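Local coordinates for malonyl coenzyme A-acyl carrier protein transacylase (Helicobacter pylori, PDB 2H1Y), which probably transfers the malonyl group from malonyl-CoA to holo acyl carrier protein, supplying the malonyl units used in fatty acid synthesis, at residues 41-46 against 80-85; 116-121 against 228-233; 142-147 against 177-182; 277-282 against 298-303. One frame throughout, in Å; residues are numbered along the deposited sequence.

Contact 1: residues 41-46 against 80-85; sequences KELFER and SYIAYQ
Leu-43 lays both of its methyl groups against Tyr-81, crossing that side chain at about a right angle. Its CD2 lies 3.6 Å from Tyr-81 CE1, while Leu-43 CD1 sits near the plane of the ring, at its edge. The same CD1 also reaches Ile-82 CG1 at 3.7 Å, where the two aliphatic chains slide past each other in opposite directions. With Ile-82 CG1 beside its backbone N (chi1 -66°) and the chain straight beyond it, CD1 is carried out to Phe-44 and lies 3.8 Å from Phe-44 CE1. Gln-85 places its OE1 above one face of the Tyr-81 ring, toward the rim. The Phe-44 ring in turn meets Tyr-34 edge-to-face and touches Phe-60. Helices 38-51 and 69-90 pack as a nearly antiparallel pair within the acyl transferase domain; the axes of segments 41-46 and 80-85 approach to 10.6 Å, with N-to-C directions at 148°. The closest CA pair, Leu-43 and Ile-82, is separated by 7.4 Å, a gap spanned by branched side chains. No hydrogen bond links the two segments, which implies that apolar contact between aliphatic branches and aromatic rings, and not polar pairing, joins them.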
loop_
_atom_site.group_PDB
_atom_site.type_symbol
_atom_site.label_atom_id
_atom_site.label_comp_id
_atom_site.label_asym_id
_atom_site.label_seq_id
_atom_site.Cartn_x
_atom_site.Cartn_y
_atom_site.Cartn_z
ATOM N N LYS A 41 -17.804 -1.006 13.357
ATOM C CA LYS A 41 -18.867 -1.937 13.015
ATOM C C LYS A 41 -19.653 -1.423 11.807
ATOM O O LYS A 41 -19.948 -2.177 10.866
ATOM C CB LYS A 41 -19.790 -2.187 14.217
ATOM C CG LYS A 41 -19.269 -3.206 15.222
ATOM C CD LYS A 41 -20.096 -3.200 16.494
ATOM C CE LYS A 41 -19.314 -3.760 17.674
ATOM N NZ LYS A 41 -18.821 -5.146 17.404
ATOM N N GLU A 42 -19.960 -0.132 11.819
ATOM C CA GLU A 42 -20.778 0.453 10.780
ATOM C C GLU A 42 -20.093 0.437 9.407
ATOM O O GLU A 42 -20.741 0.255 8.370
ATOM C CB GLU A 42 -21.161 1.860 11.198
ATOM C CG GLU A 42 -22.073 2.599 10.252
ATOM C CD GLU A 42 -22.266 4.025 10.701
ATOM O OE1 GLU A 42 -22.488 4.901 9.837
ATOM O OE2 GLU A 42 -22.166 4.279 11.922
ATOM N N LEU A 43 -18.781 0.608 9.401
ATOM C CA LEU A 43 -18.065 0.679 8.146
ATOM C C LEU A 43 -17.919 -0.712 7.546
ATOM O O LEU A 43 -17.964 -0.872 6.325
ATOM C CB LEU A 43 -16.725 1.404 8.302
ATOM C CG LEU A 43 -16.817 2.897 8.667
ATOM C CD1 LEU A 43 -15.561 3.351 9.390
ATOM C CD2 LEU A 43 -17.103 3.805 7.457
ATOM N N PHE A 44 -17.782 -1.717 8.403
ATOM C CA PHE A 44 -17.831 -3.110 7.951
ATOM C C PHE A 44 -19.136 -3.445 7.215
ATOM O O PHE A 44 -19.106 -4.082 6.156
ATOM C CB PHE A 44 -17.573 -4.088 9.103
ATOM C CG PHE A 44 -16.141 -4.495 9.228
ATOM C CD1 PHE A 44 -15.298 -3.862 10.136
ATOM C CD2 PHE A 44 -15.617 -5.482 8.404
ATOM C CE1 PHE A 44 -13.974 -4.227 10.233
ATOM C CE2 PHE A 44 -14.294 -5.850 8.493
ATOM C CZ PHE A 44 -13.467 -5.227 9.406
ATOM N N GLU A 45 -20.266 -3.000 7.771
ATOM C CA GLU A 45 -21.581 -3.192 7.140
ATOM C C GLU A 45 -21.647 -2.489 5.801
ATOM O O GLU A 45 -21.932 -3.123 4.778
ATOM C CB GLU A 45 -22.714 -2.716 8.055
ATOM C CG GLU A 45 -23.708 -3.801 8.498
ATOM C CD GLU A 45 -23.073 -5.006 9.211
ATOM O OE1 GLU A 45 -23.818 -5.965 9.490
ATOM O OE2 GLU A 45 -21.849 -5.023 9.500
ATOM N N ARG A 46 -21.361 -1.187 5.816
ATOM C CA ARG A 46 -21.293 -0.385 4.600
ATOM C C ARG A 46 -20.430 -1.055 3.532
ATOM O O ARG A 46 -20.815 -1.098 2.350
ATOM C CB ARG A 46 -20.750 1.005 4.911
ATOM C CG ARG A 46 -21.770 1.973 5.479
ATOM C CD ARG A 46 -21.570 3.317 4.819
ATOM N NE ARG A 46 -20.978 4.316 5.701
ATOM C CZ ARG A 46 -20.276 5.372 5.287
ATOM N NH1 ARG A 46 -20.038 5.559 3.997
ATOM N NH2 ARG A 46 -19.790 6.233 6.175
ATOM N N SER A 80 -7.238 0.472 7.010
ATOM C CA SER A 80 -6.635 1.814 6.947
ATOM C C SER A 80 -7.671 2.925 7.171
ATOM O O SER A 80 -7.444 3.837 7.972
ATOM C CB SER A 80 -5.920 2.033 5.625
ATOM O OG SER A 80 -4.753 1.245 5.555
ATOM N N TYR A 81 -8.813 2.813 6.481
ATOM C CA TYR A 81 -9.900 3.803 6.571
ATOM C C TYR A 81 -10.375 3.916 7.998
ATOM O O TYR A 81 -10.478 5.015 8.522
ATOM C CB TYR A 81 -11.078 3.439 5.651
ATOM C CG TYR A 81 -12.117 4.528 5.553
ATOM C CD1 TYR A 81 -13.210 4.555 6.429
ATOM C CD2 TYR A 81 -12.011 5.550 4.588
ATOM C CE1 TYR A 81 -14.153 5.545 6.363
ATOM C CE2 TYR A 81 -12.965 6.566 4.504
ATOM C CZ TYR A 81 -14.038 6.554 5.401
ATOM O OH TYR A 81 -15.013 7.535 5.361
ATOM N N ILE A 82 -10.649 2.765 8.620
ATOM C CA ILE A 82 -11.162 2.719 9.992
ATOM C C ILE A 82 -10.147 3.285 10.986
ATOM O O ILE A 82 -10.484 4.149 11.805
ATOM C CB ILE A 82 -11.630 1.288 10.413
ATOM C CG1 ILE A 82 -12.850 0.882 9.592
ATOM C CG2 ILE A 82 -11.942 1.249 11.891
ATOM C CD1 ILE A 82 -13.242 -0.555 9.713
ATOM N N ALA A 83 -8.910 2.806 10.895
ATOM C CA ALA A 83 -7.799 3.382 11.656
ATOM C C ALA A 83 -7.801 4.905 11.575
ATOM O O ALA A 83 -7.657 5.580 12.601
ATOM C CB ALA A 83 -6.476 2.838 11.158
ATOM N N TYR A 84 -7.978 5.440 10.364
ATOM C CA TYR A 84 -7.964 6.890 10.163
ATOM C C TYR A 84 -9.132 7.626 10.859
ATOM O O TYR A 84 -8.912 8.617 11.570
ATOM C CB TYR A 84 -7.937 7.240 8.679
ATOM C CG TYR A 84 -7.828 8.731 8.434
ATOM C CD1 TYR A 84 -8.944 9.575 8.574
ATOM C CD2 TYR A 84 -6.613 9.299 8.055
ATOM C CE1 TYR A 84 -8.841 10.953 8.341
ATOM C CE2 TYR A 84 -6.499 10.642 7.822
ATOM C CZ TYR A 84 -7.615 11.468 7.964
ATOM O OH TYR A 84 -7.472 12.807 7.738
ATOM N N GLN A 85 -10.355 7.146 10.637
ATOM C CA GLN A 85 -11.559 7.694 11.287
ATOM C C GLN A 85 -11.500 7.696 12.817
ATOM O O GLN A 85 -11.709 8.730 13.461
ATOM C CB GLN A 85 -12.798 6.907 10.846
ATOM C CG GLN A 85 -13.126 6.993 9.359
ATOM C CD GLN A 85 -13.016 8.411 8.801
ATOM O OE1 GLN A 85 -12.464 8.605 7.721
ATOM N NE2 GLN A 85 -13.527 9.401 9.538
#

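Contact 2: residues 116-121 against 228-233; sequences ALDFEK and SLKDKF
Ser-228, at the end of helix 218-228, turns its carbonyl toward 116-121: the aliphatic CD of Lys-121 passes 3.7 Å from Ser-228 O, and Leu-117 CD1 lies against the same oxygen. Leu-229 is the first residue to leave helical geometry, and its CD2 meets Leu-117 CD1 at 3.6 Å. Its CA also directs a C-H toward Ala-116 O (3.3 Å from Leu-229 CA). Ala-252 and Val-253 of helix 249-259 also touch this leucine side chain. Next, Lys-230 N donates to Ala-116 O over 3.0 Å, approaching from 43° above the carbonyl plane. The side chain of Lys-230, bent at chi2, chi3 and chi4, curls back so that NZ meets Asp-118 OD1 at 3.2 Å, on the syn side but out of the carboxylate plane. Within 116-121, Lys-121 NZ adds a long salt bridge to Asp-118 OD2, completing a three-residue network. Finally, Phe-233 offers one ring face to Ala-116 CB in a CH-pi contact, 3.8 Å from methyl carbon to ring centroid. The contact thus ties the turn between helices 105-116 and 119-137 to the connection leading into strand 236-238. Asp-118 occupies the N-cap position of helix 119-137 without a side-chain capping bond; its carboxylate instead lies between two lysines, whose like charges it would be expected to offset.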
loop_
_atom_site.group_PDB
_atom_site.type_symbol
_atom_site.label_atom_id
_atom_site.label_comp_id
_atom_site.label_asym_id
_atom_site.label_seq_id
_atom_site.Cartn_x
_atom_site.Cartn_y
_atom_site.Cartn_z
ATOM N N ALA A 116 -10.362 12.853 -1.557
ATOM C CA ALA A 116 -10.611 12.784 -2.982
ATOM C C ALA A 116 -11.367 11.529 -3.375
ATOM O O ALA A 116 -11.556 11.259 -4.560
ATOM C CB ALA A 116 -9.301 12.866 -3.736
ATOM N N LEU A 117 -11.803 10.757 -2.388
ATOM C CA LEU A 117 -12.407 9.466 -2.675
ATOM C C LEU A 117 -13.254 9.001 -1.499
ATOM O O LEU A 117 -12.721 8.719 -0.425
ATOM C CB LEU A 117 -11.293 8.482 -2.978
ATOM C CG LEU A 117 -11.354 7.534 -4.158
ATOM C CD1 LEU A 117 -12.012 8.162 -5.371
ATOM C CD2 LEU A 117 -9.929 7.089 -4.478
ATOM N N ASP A 118 -14.576 8.961 -1.701
ATOM C CA ASP A 118 -15.522 8.511 -0.675
ATOM C C ASP A 118 -15.306 7.051 -0.338
ATOM O O ASP A 118 -14.798 6.262 -1.162
ATOM C CB ASP A 118 -16.984 8.689 -1.129
ATOM C CG ASP A 118 -17.328 10.125 -1.452
ATOM O OD1 ASP A 118 -16.750 11.039 -0.808
ATOM O OD2 ASP A 118 -18.169 10.346 -2.355
ATOM N N PHE A 119 -15.735 6.690 0.868
ATOM C CA PHE A 119 -15.637 5.321 1.337
ATOM C C PHE A 119 -16.041 4.265 0.300
ATOM O O PHE A 119 -15.192 3.482 -0.139
ATOM C CB PHE A 119 -16.390 5.127 2.656
ATOM C CG PHE A 119 -16.178 3.779 3.266
ATOM C CD1 PHE A 119 -14.889 3.275 3.436
ATOM C CD2 PHE A 119 -17.263 3.007 3.651
ATOM C CE1 PHE A 119 -14.684 2.029 3.970
ATOM C CE2 PHE A 119 -17.079 1.755 4.193
ATOM C CZ PHE A 119 -15.780 1.261 4.367
ATOM N N GLU A 120 -17.309 4.230 -0.108
ATOM C CA GLU A 120 -17.743 3.111 -0.974
ATOM C C GLU A 120 -17.153 3.186 -2.368
ATOM O O GLU A 120 -16.911 2.155 -2.975
ATOM C CB GLU A 120 -19.265 2.820 -0.980
ATOM C CG GLU A 120 -20.180 3.951 -0.602
ATOM C CD GLU A 120 -20.211 4.209 0.892
ATOM O OE1 GLU A 120 -19.751 5.307 1.294
ATOM O OE2 GLU A 120 -20.684 3.333 1.656
ATOM N N LYS A 121 -16.871 4.394 -2.846
ATOM C CA LYS A 121 -16.167 4.552 -4.117
ATOM C C LYS A 121 -14.737 4.009 -4.079
ATOM O O LYS A 121 -14.253 3.444 -5.071
ATOM C CB LYS A 121 -16.178 6.005 -4.576
ATOM C CG LYS A 121 -17.452 6.413 -5.293
ATOM C CD LYS A 121 -17.209 7.646 -6.172
ATOM C CE LYS A 121 -18.507 8.197 -6.747
ATOM N NZ LYS A 121 -19.201 8.980 -5.706
ATOM N N SER A 228 -14.263 8.599 -10.546
ATOM C CA SER A 228 -14.397 8.392 -9.095
ATOM C C SER A 228 -13.808 9.463 -8.181
ATOM O O SER A 228 -14.296 9.663 -7.063
ATOM C CB SER A 228 -13.826 7.027 -8.698
ATOM O OG SER A 228 -14.684 5.978 -9.117
ATOM N N LEU A 229 -12.749 10.130 -8.642
ATOM C CA LEU A 229 -12.076 11.152 -7.844
ATOM C C LEU A 229 -12.815 12.485 -7.786
ATOM O O LEU A 229 -13.250 13.026 -8.810
ATOM C CB LEU A 229 -10.654 11.390 -8.351
ATOM C CG LEU A 229 -9.679 10.216 -8.383
ATOM C CD1 LEU A 229 -8.492 10.575 -9.245
ATOM C CD2 LEU A 229 -9.239 9.835 -6.977
ATOM N N LYS A 230 -12.944 13.004 -6.570
ATOM C CA LYS A 230 -13.341 14.370 -6.369
ATOM C C LYS A 230 -12.054 15.176 -6.356
ATOM O O LYS A 230 -10.962 14.612 -6.357
ATOM C CB LYS A 230 -14.051 14.520 -5.037
ATOM C CG LYS A 230 -15.409 15.172 -5.154
ATOM C CD LYS A 230 -16.562 14.155 -4.979
ATOM C CE LYS A 230 -17.053 14.072 -3.513
ATOM N NZ LYS A 230 -16.015 13.564 -2.546
ATOM N N ASP A 231 -12.172 16.498 -6.345
ATOM C CA ASP A 231 -10.996 17.344 -6.248
ATOM C C ASP A 231 -10.941 17.972 -4.865
ATOM O O ASP A 231 -11.262 19.145 -4.674
ATOM C CB ASP A 231 -11.027 18.419 -7.320
ATOM C CG ASP A 231 -9.685 19.069 -7.522
ATOM O OD1 ASP A 231 -8.697 18.678 -6.856
ATOM O OD2 ASP A 231 -9.620 19.983 -8.365
ATOM N N LYS A 232 -10.554 17.169 -3.893
ATOM C CA LYS A 232 -10.527 17.614 -2.519
ATOM C C LYS A 232 -9.424 16.842 -1.824
ATOM O O LYS A 232 -9.436 15.618 -1.803
ATOM C CB LYS A 232 -11.888 17.400 -1.853
ATOM C CG LYS A 232 -11.964 17.950 -0.440
ATOM C CD LYS A 232 -13.379 18.347 -0.023
ATOM C CE LYS A 232 -13.626 19.847 -0.275
ATOM N NZ LYS A 232 -12.488 20.696 0.229
ATOM N N PHE A 233 -8.461 17.588 -1.294
ATOM C CA PHE A 233 -7.280 17.037 -0.659
ATOM C C PHE A 233 -6.914 17.864 0.568
ATOM O O PHE A 233 -6.456 18.992 0.437
ATOM C CB PHE A 233 -6.109 17.087 -1.628
ATOM C CG PHE A 233 -6.228 16.149 -2.780
ATOM C CD1 PHE A 233 -7.035 16.461 -3.871
ATOM C CD2 PHE A 233 -5.500 14.968 -2.795
ATOM C CE1 PHE A 233 -7.134 15.599 -4.949
ATOM C CE2 PHE A 233 -5.588 14.093 -3.858
ATOM C CZ PHE A 233 -6.406 14.412 -4.949
#

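Contact 3: residues 142-147 against 177-182; sequences ASMMVV and VLAGVK
Strands 142-147 and 177-179 run antiparallel, the axes of the short segments 4.5 Å apart, and hydrogen-bonded pairs Ser-143 with Gly-180 and Met-145 with Leu-178 give the register. Each pair closes a two-bond ring; Ser-143 N reaches Gly-180 O at 2.8 Å, and the bond is nearly straight at 163°. Leu-178 N to Met-145 O, by comparison, arrives from above the carbonyl plane. On the face carrying Met-144, Val-146, Val-177 and Ala-179, the thioether of Met-144 bends at chi3 (86°), bringing CE 3.6 Å from Val-177 CG1 as the two side chains cross at about a right angle. Met-144 CG meanwhile rests 3.8 Å from Ala-179 CB. Farther along, Val-146 CG2 and Val-177 CG2 meet more loosely. These strands are the central pair of a four-stranded antiparallel sheet, with strand 165-172 beyond 175-179 and strand 199-202 beyond 142-148, consistent with the small ferredoxin-like subdomain of FabD enzymes. The other face carries Ser-143, Met-145 and Leu-178; the last two lie side by side, pointing the same way, with Met-145 CE 3.7 Å from Leu-178 CD1. That leucine methyl is also met by Val-147 CG2, at 3.7 Å from Leu-178 CD1, so one methyl serves both contacts; Leu-192 of helix 189-195 covers Met-145 and Val-147. At Gly-180 the chain turns a corner, with backbone angles that leave little room for a side chain beside the carbonyl before it. Past that corner, Lys-182 folds back to lay its CD along Ser-143 CB, and its charged end makes a cation-pi contact with Phe-202.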
loop_
_atom_site.group_PDB
_atom_site.type_symbol
_atom_site.label_atom_id
_atom_site.label_comp_id
_atom_site.label_asym_id
_atom_site.label_seq_id
_atom_site.Cartn_x
_atom_site.Cartn_y
_atom_site.Cartn_z
ATOM N N ALA A 142 2.556 -15.234 -13.963
ATOM C CA ALA A 142 3.191 -14.047 -13.447
ATOM C C ALA A 142 3.398 -14.207 -11.959
ATOM O O ALA A 142 2.586 -14.834 -11.270
ATOM C CB ALA A 142 2.335 -12.827 -13.739
ATOM N N SER A 143 4.496 -13.651 -11.468
ATOM C CA SER A 143 4.725 -13.607 -10.043
ATOM C C SER A 143 5.609 -12.441 -9.620
ATOM O O SER A 143 6.091 -11.670 -10.453
ATOM C CB SER A 143 5.333 -14.918 -9.557
ATOM O OG SER A 143 5.172 -14.994 -8.152
ATOM N N MET A 144 5.794 -12.319 -8.309
ATOM C CA MET A 144 6.736 -11.375 -7.728
ATOM C C MET A 144 7.710 -12.070 -6.760
ATOM O O MET A 144 7.362 -13.071 -6.116
ATOM C CB MET A 144 5.978 -10.211 -7.096
ATOM C CG MET A 144 5.520 -9.203 -8.156
ATOM S SD MET A 144 4.364 -7.976 -7.579
ATOM C CE MET A 144 5.434 -6.716 -6.912
ATOM N N MET A 145 8.934 -11.562 -6.675
ATOM C CA MET A 145 9.979 -12.264 -5.951
ATOM C C MET A 145 10.830 -11.325 -5.105
ATOM O O MET A 145 11.557 -10.476 -5.639
ATOM C CB MET A 145 10.848 -13.042 -6.952
ATOM C CG MET A 145 12.078 -13.721 -6.368
ATOM S SD MET A 145 13.033 -14.658 -7.591
ATOM C CE MET A 145 13.885 -13.345 -8.464
ATOM N N VAL A 146 10.772 -11.498 -3.789
ATOM C CA VAL A 146 11.597 -10.678 -2.884
ATOM C C VAL A 146 13.064 -11.121 -2.939
ATOM O O VAL A 146 13.373 -12.286 -2.738
ATOM C CB VAL A 146 11.084 -10.708 -1.404
ATOM C CG1 VAL A 146 11.818 -9.709 -0.569
ATOM C CG2 VAL A 146 9.635 -10.372 -1.316
ATOM N N VAL A 147 13.963 -10.186 -3.218
ATOM C CA VAL A 147 15.398 -10.424 -3.104
ATOM C C VAL A 147 15.954 -9.619 -1.925
ATOM O O VAL A 147 15.536 -8.510 -1.685
ATOM C CB VAL A 147 16.168 -10.051 -4.403
ATOM C CG1 VAL A 147 17.584 -10.609 -4.366
ATOM C CG2 VAL A 147 15.456 -10.571 -5.646
ATOM N N VAL A 177 11.861 -6.039 -4.695
ATOM C CA VAL A 177 10.891 -6.980 -5.223
ATOM C C VAL A 177 10.941 -6.935 -6.742
ATOM O O VAL A 177 10.883 -5.863 -7.332
ATOM C CB VAL A 177 9.481 -6.679 -4.693
ATOM C CG1 VAL A 177 8.475 -7.702 -5.222
ATOM C CG2 VAL A 177 9.488 -6.698 -3.175
ATOM N N LEU A 178 11.086 -8.106 -7.360
ATOM C CA LEU A 178 11.130 -8.222 -8.811
ATOM C C LEU A 178 9.812 -8.770 -9.326
ATOM O O LEU A 178 9.122 -9.490 -8.605
ATOM C CB LEU A 178 12.298 -9.087 -9.275
ATOM C CG LEU A 178 13.703 -8.731 -8.762
ATOM C CD1 LEU A 178 14.721 -9.772 -9.222
ATOM C CD2 LEU A 178 14.173 -7.312 -9.088
ATOM N N ALA A 179 9.448 -8.408 -10.555
ATOM C CA ALA A 179 8.199 -8.901 -11.126
ATOM C C ALA A 179 8.460 -9.552 -12.469
ATOM O O ALA A 179 9.422 -9.213 -13.149
ATOM C CB ALA A 179 7.195 -7.793 -11.255
ATOM N N GLY A 180 7.608 -10.500 -12.846
ATOM C CA GLY A 180 7.743 -11.133 -14.147
ATOM C C GLY A 180 7.180 -12.528 -14.309
ATOM O O GLY A 180 6.290 -12.955 -13.559
ATOM N N VAL A 181 7.688 -13.221 -15.330
ATOM C CA VAL A 181 7.272 -14.582 -15.614
ATOM C C VAL A 181 8.020 -15.448 -14.623
ATOM O O VAL A 181 9.242 -15.326 -14.463
ATOM C CB VAL A 181 7.559 -15.003 -17.090
ATOM C CG1 VAL A 181 7.142 -16.446 -17.337
ATOM C CG2 VAL A 181 6.852 -14.075 -18.067
ATOM N N LYS A 182 7.254 -16.282 -13.930
ATOM C CA LYS A 182 7.758 -17.131 -12.867
ATOM C C LYS A 182 9.083 -17.774 -13.235
ATOM O O LYS A 182 10.108 -17.426 -12.666
ATOM C CB LYS A 182 6.726 -18.198 -12.508
ATOM C CG LYS A 182 7.197 -19.168 -11.444
ATOM C CD LYS A 182 7.011 -18.588 -10.072
ATOM C CE LYS A 182 5.883 -19.290 -9.364
ATOM N NZ LYS A 182 6.467 -20.310 -8.480
#

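Contact 4: residues 277-282 against 298-303; sequences VDIFFE and NKPTIS
Lys-299 NZ is gripped by two backbone carbonyls, Val-277 O at 2.7 Å and Asn-274 O beyond the two segments. The ammonium approaches Val-277 O almost head-on, at a C=O...N angle of 170°, and the chain reaches it by bending at chi2 and chi4. On the way, Lys-299 CB comes to the edge of the Phe-280 ring. Pro-300 O also lies at the ring edge, in plane, while Val-277 CG2 stands 4.0 Å above one face. Backbone bonds then run in parallel ladder fashion, Phe-280 N to Pro-300 O at 2.8 Å, Ile-302 N to Phe-280 O, and Glu-282 N to Ile-302 O at 3.0 Å. The two strands belong to a beta-alpha-beta crossover, strand 279-283, helix 288-294 and strand 301-304, whose last strand forms one margin of the six-stranded mixed sheet. On the face of Phe-281 and Ile-302, the two side chains lie alongside each other, and Ile-302 CD1 touches the ring edge at Phe-281 CE2, 3.4 Å away. Ile-279 CD1 presses on the same methyl, also 3.4 Å from Ile-302 CD1, so the methyl meets both, from directions roughly at right angles; Phe-316 of helix 307-320 touches both Ile-279 and Phe-281. The reverse face carries Thr-301, whose CG2 packs 3.9 Å from Glu-282 CB while its OG1 bonds to Asn-293 ND2. Glu-282, extended beyond CG, sends its carboxylate to the start of the crossover helix, where OE1 takes Leu-289 N and OE2 takes Lys-290 N.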
loop_
_atom_site.group_PDB
_atom_site.type_symbol
_atom_site.label_atom_id
_atom_site.label_comp_id
_atom_site.label_asym_id
_atom_site.label_seq_id
_atom_site.Cartn_x
_atom_site.Cartn_y
_atom_site.Cartn_z
ATOM N N VAL A 277 9.216 15.722 9.047
ATOM C CA VAL A 277 8.399 15.289 10.206
ATOM C C VAL A 277 9.229 14.692 11.361
ATOM O O VAL A 277 10.401 14.390 11.192
ATOM C CB VAL A 277 7.295 14.257 9.800
ATOM C CG1 VAL A 277 6.335 14.840 8.786
ATOM C CG2 VAL A 277 7.926 13.023 9.250
ATOM N N ASP A 278 8.601 14.499 12.516
ATOM C CA ASP A 278 9.247 13.874 13.677
ATOM C C ASP A 278 8.818 12.430 13.904
ATOM O O ASP A 278 9.475 11.683 14.657
ATOM C CB ASP A 278 8.953 14.689 14.919
ATOM C CG ASP A 278 9.317 16.138 14.738
ATOM O OD1 ASP A 278 10.529 16.414 14.653
ATOM O OD2 ASP A 278 8.397 16.994 14.633
ATOM N N ILE A 279 7.738 12.019 13.240
ATOM C CA ILE A 279 7.114 10.738 13.544
ATOM C C ILE A 279 6.150 10.313 12.446
ATOM O O ILE A 279 5.634 11.155 11.711
ATOM C CB ILE A 279 6.378 10.809 14.919
ATOM C CG1 ILE A 279 6.011 9.412 15.417
ATOM C CG2 ILE A 279 5.171 11.791 14.877
ATOM C CD1 ILE A 279 5.878 9.348 16.933
ATOM N N PHE A 280 5.917 9.008 12.352
ATOM C CA PHE A 280 5.075 8.439 11.321
ATOM C C PHE A 280 3.948 7.668 11.979
ATOM O O PHE A 280 4.165 7.034 13.010
ATOM C CB PHE A 280 5.885 7.464 10.460
ATOM C CG PHE A 280 6.866 8.126 9.529
ATOM C CD1 PHE A 280 8.189 8.324 9.915
ATOM C CD2 PHE A 280 6.471 8.536 8.246
ATOM C CE1 PHE A 280 9.114 8.942 9.037
ATOM C CE2 PHE A 280 7.380 9.147 7.367
ATOM C CZ PHE A 280 8.705 9.348 7.764
ATOM N N PHE A 281 2.748 7.713 11.392
ATOM C CA PHE A 281 1.668 6.809 11.818
ATOM C C PHE A 281 1.353 5.801 10.712
ATOM O O PHE A 281 0.916 6.178 9.628
ATOM C CB PHE A 281 0.384 7.558 12.231
ATOM C CG PHE A 281 0.563 8.558 13.332
ATOM C CD1 PHE A 281 -0.067 9.785 13.261
ATOM C CD2 PHE A 281 1.351 8.288 14.436
ATOM C CE1 PHE A 281 0.073 10.730 14.269
ATOM C CE2 PHE A 281 1.503 9.223 15.462
ATOM C CZ PHE A 281 0.857 10.446 15.377
ATOM N N GLU A 282 1.581 4.522 10.962
ATOM C CA GLU A 282 1.157 3.520 9.991
ATOM C C GLU A 282 -0.319 3.244 10.248
ATOM O O GLU A 282 -0.651 2.617 11.260
ATOM C CB GLU A 282 1.977 2.227 10.086
ATOM C CG GLU A 282 1.751 1.297 8.901
ATOM C CD GLU A 282 2.761 0.165 8.777
ATOM O OE1 GLU A 282 2.686 -0.577 7.780
ATOM O OE2 GLU A 282 3.632 0.004 9.654
ATOM N N ASN A 298 15.341 7.167 11.474
ATOM C CA ASN A 298 15.452 7.005 12.928
ATOM C C ASN A 298 14.253 7.524 13.682
ATOM O O ASN A 298 14.225 7.479 14.912
ATOM C CB ASN A 298 16.723 7.671 13.429
ATOM C CG ASN A 298 17.932 7.108 12.758
ATOM O OD1 ASN A 298 18.155 5.889 12.814
ATOM N ND2 ASN A 298 18.696 7.958 12.060
ATOM N N LYS A 299 13.269 8.012 12.926
ATOM C CA LYS A 299 12.038 8.554 13.468
ATOM C C LYS A 299 11.081 7.424 13.766
ATOM O O LYS A 299 11.058 6.428 13.056
ATOM C CB LYS A 299 11.405 9.494 12.453
ATOM C CG LYS A 299 12.395 10.449 11.795
ATOM C CD LYS A 299 12.855 11.502 12.756
ATOM C CE LYS A 299 13.748 12.539 12.067
ATOM N NZ LYS A 299 12.933 13.427 11.207
ATOM N N PRO A 300 10.287 7.564 14.836
ATOM C CA PRO A 300 9.390 6.461 15.186
ATOM C C PRO A 300 8.190 6.322 14.250
ATOM O O PRO A 300 7.829 7.268 13.510
ATOM C CB PRO A 300 8.922 6.815 16.614
ATOM C CG PRO A 300 9.784 7.990 17.058
ATOM C CD PRO A 300 10.168 8.689 15.786
ATOM N N THR A 301 7.618 5.119 14.279
ATOM C CA THR A 301 6.392 4.794 13.592
ATOM C C THR A 301 5.524 4.074 14.608
ATOM O O THR A 301 5.839 2.960 15.025
ATOM C CB THR A 301 6.625 3.860 12.359
ATOM O OG1 THR A 301 7.464 4.498 11.387
ATOM C CG2 THR A 301 5.303 3.510 11.701
ATOM N N ILE A 302 4.446 4.714 15.032
ATOM C CA ILE A 302 3.418 4.033 15.806
ATOM C C ILE A 302 2.502 3.362 14.805
ATOM O O ILE A 302 2.016 4.017 13.877
ATOM C CB ILE A 302 2.593 5.032 16.642
ATOM C CG1 ILE A 302 3.496 5.768 17.615
ATOM C CG2 ILE A 302 1.444 4.311 17.371
ATOM C CD1 ILE A 302 3.336 7.229 17.539
ATOM N N SER A 303 2.279 2.065 14.968
ATOM C CA SER A 303 1.372 1.365 14.075
ATOM C C SER A 303 -0.015 1.376 14.677
ATOM O O SER A 303 -0.196 1.077 15.842
ATOM C CB SER A 303 1.856 -0.058 13.714
ATOM O OG SER A 303 2.503 -0.698 14.799
#

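Overall arrangement
Contacts 1 and 2 form one continuous region, with centres 16 Å apart: Arg-46 NH1 of contact 1 is salt-bridged to Glu-120 OE1 of contact 2 at 2.7 Å, and the Phe-119 ring packs against Tyr-81. Contact 4 stays close to contact 1, with nearest atoms about 6 Å apart but no touch; Ser-80 OG bonds to Leu-283 O, just past contact 4. Contact 3 lies alone in the four-stranded sheet, its centre about 32 Å from those of contacts 1 and 2, on the opposite side of the chain's centre. As in other FabD enzymes, the active site probably lies in the cleft between the two subdomains, contact 3 belonging to the small one and contacts 1, 2 and 4 to the large one.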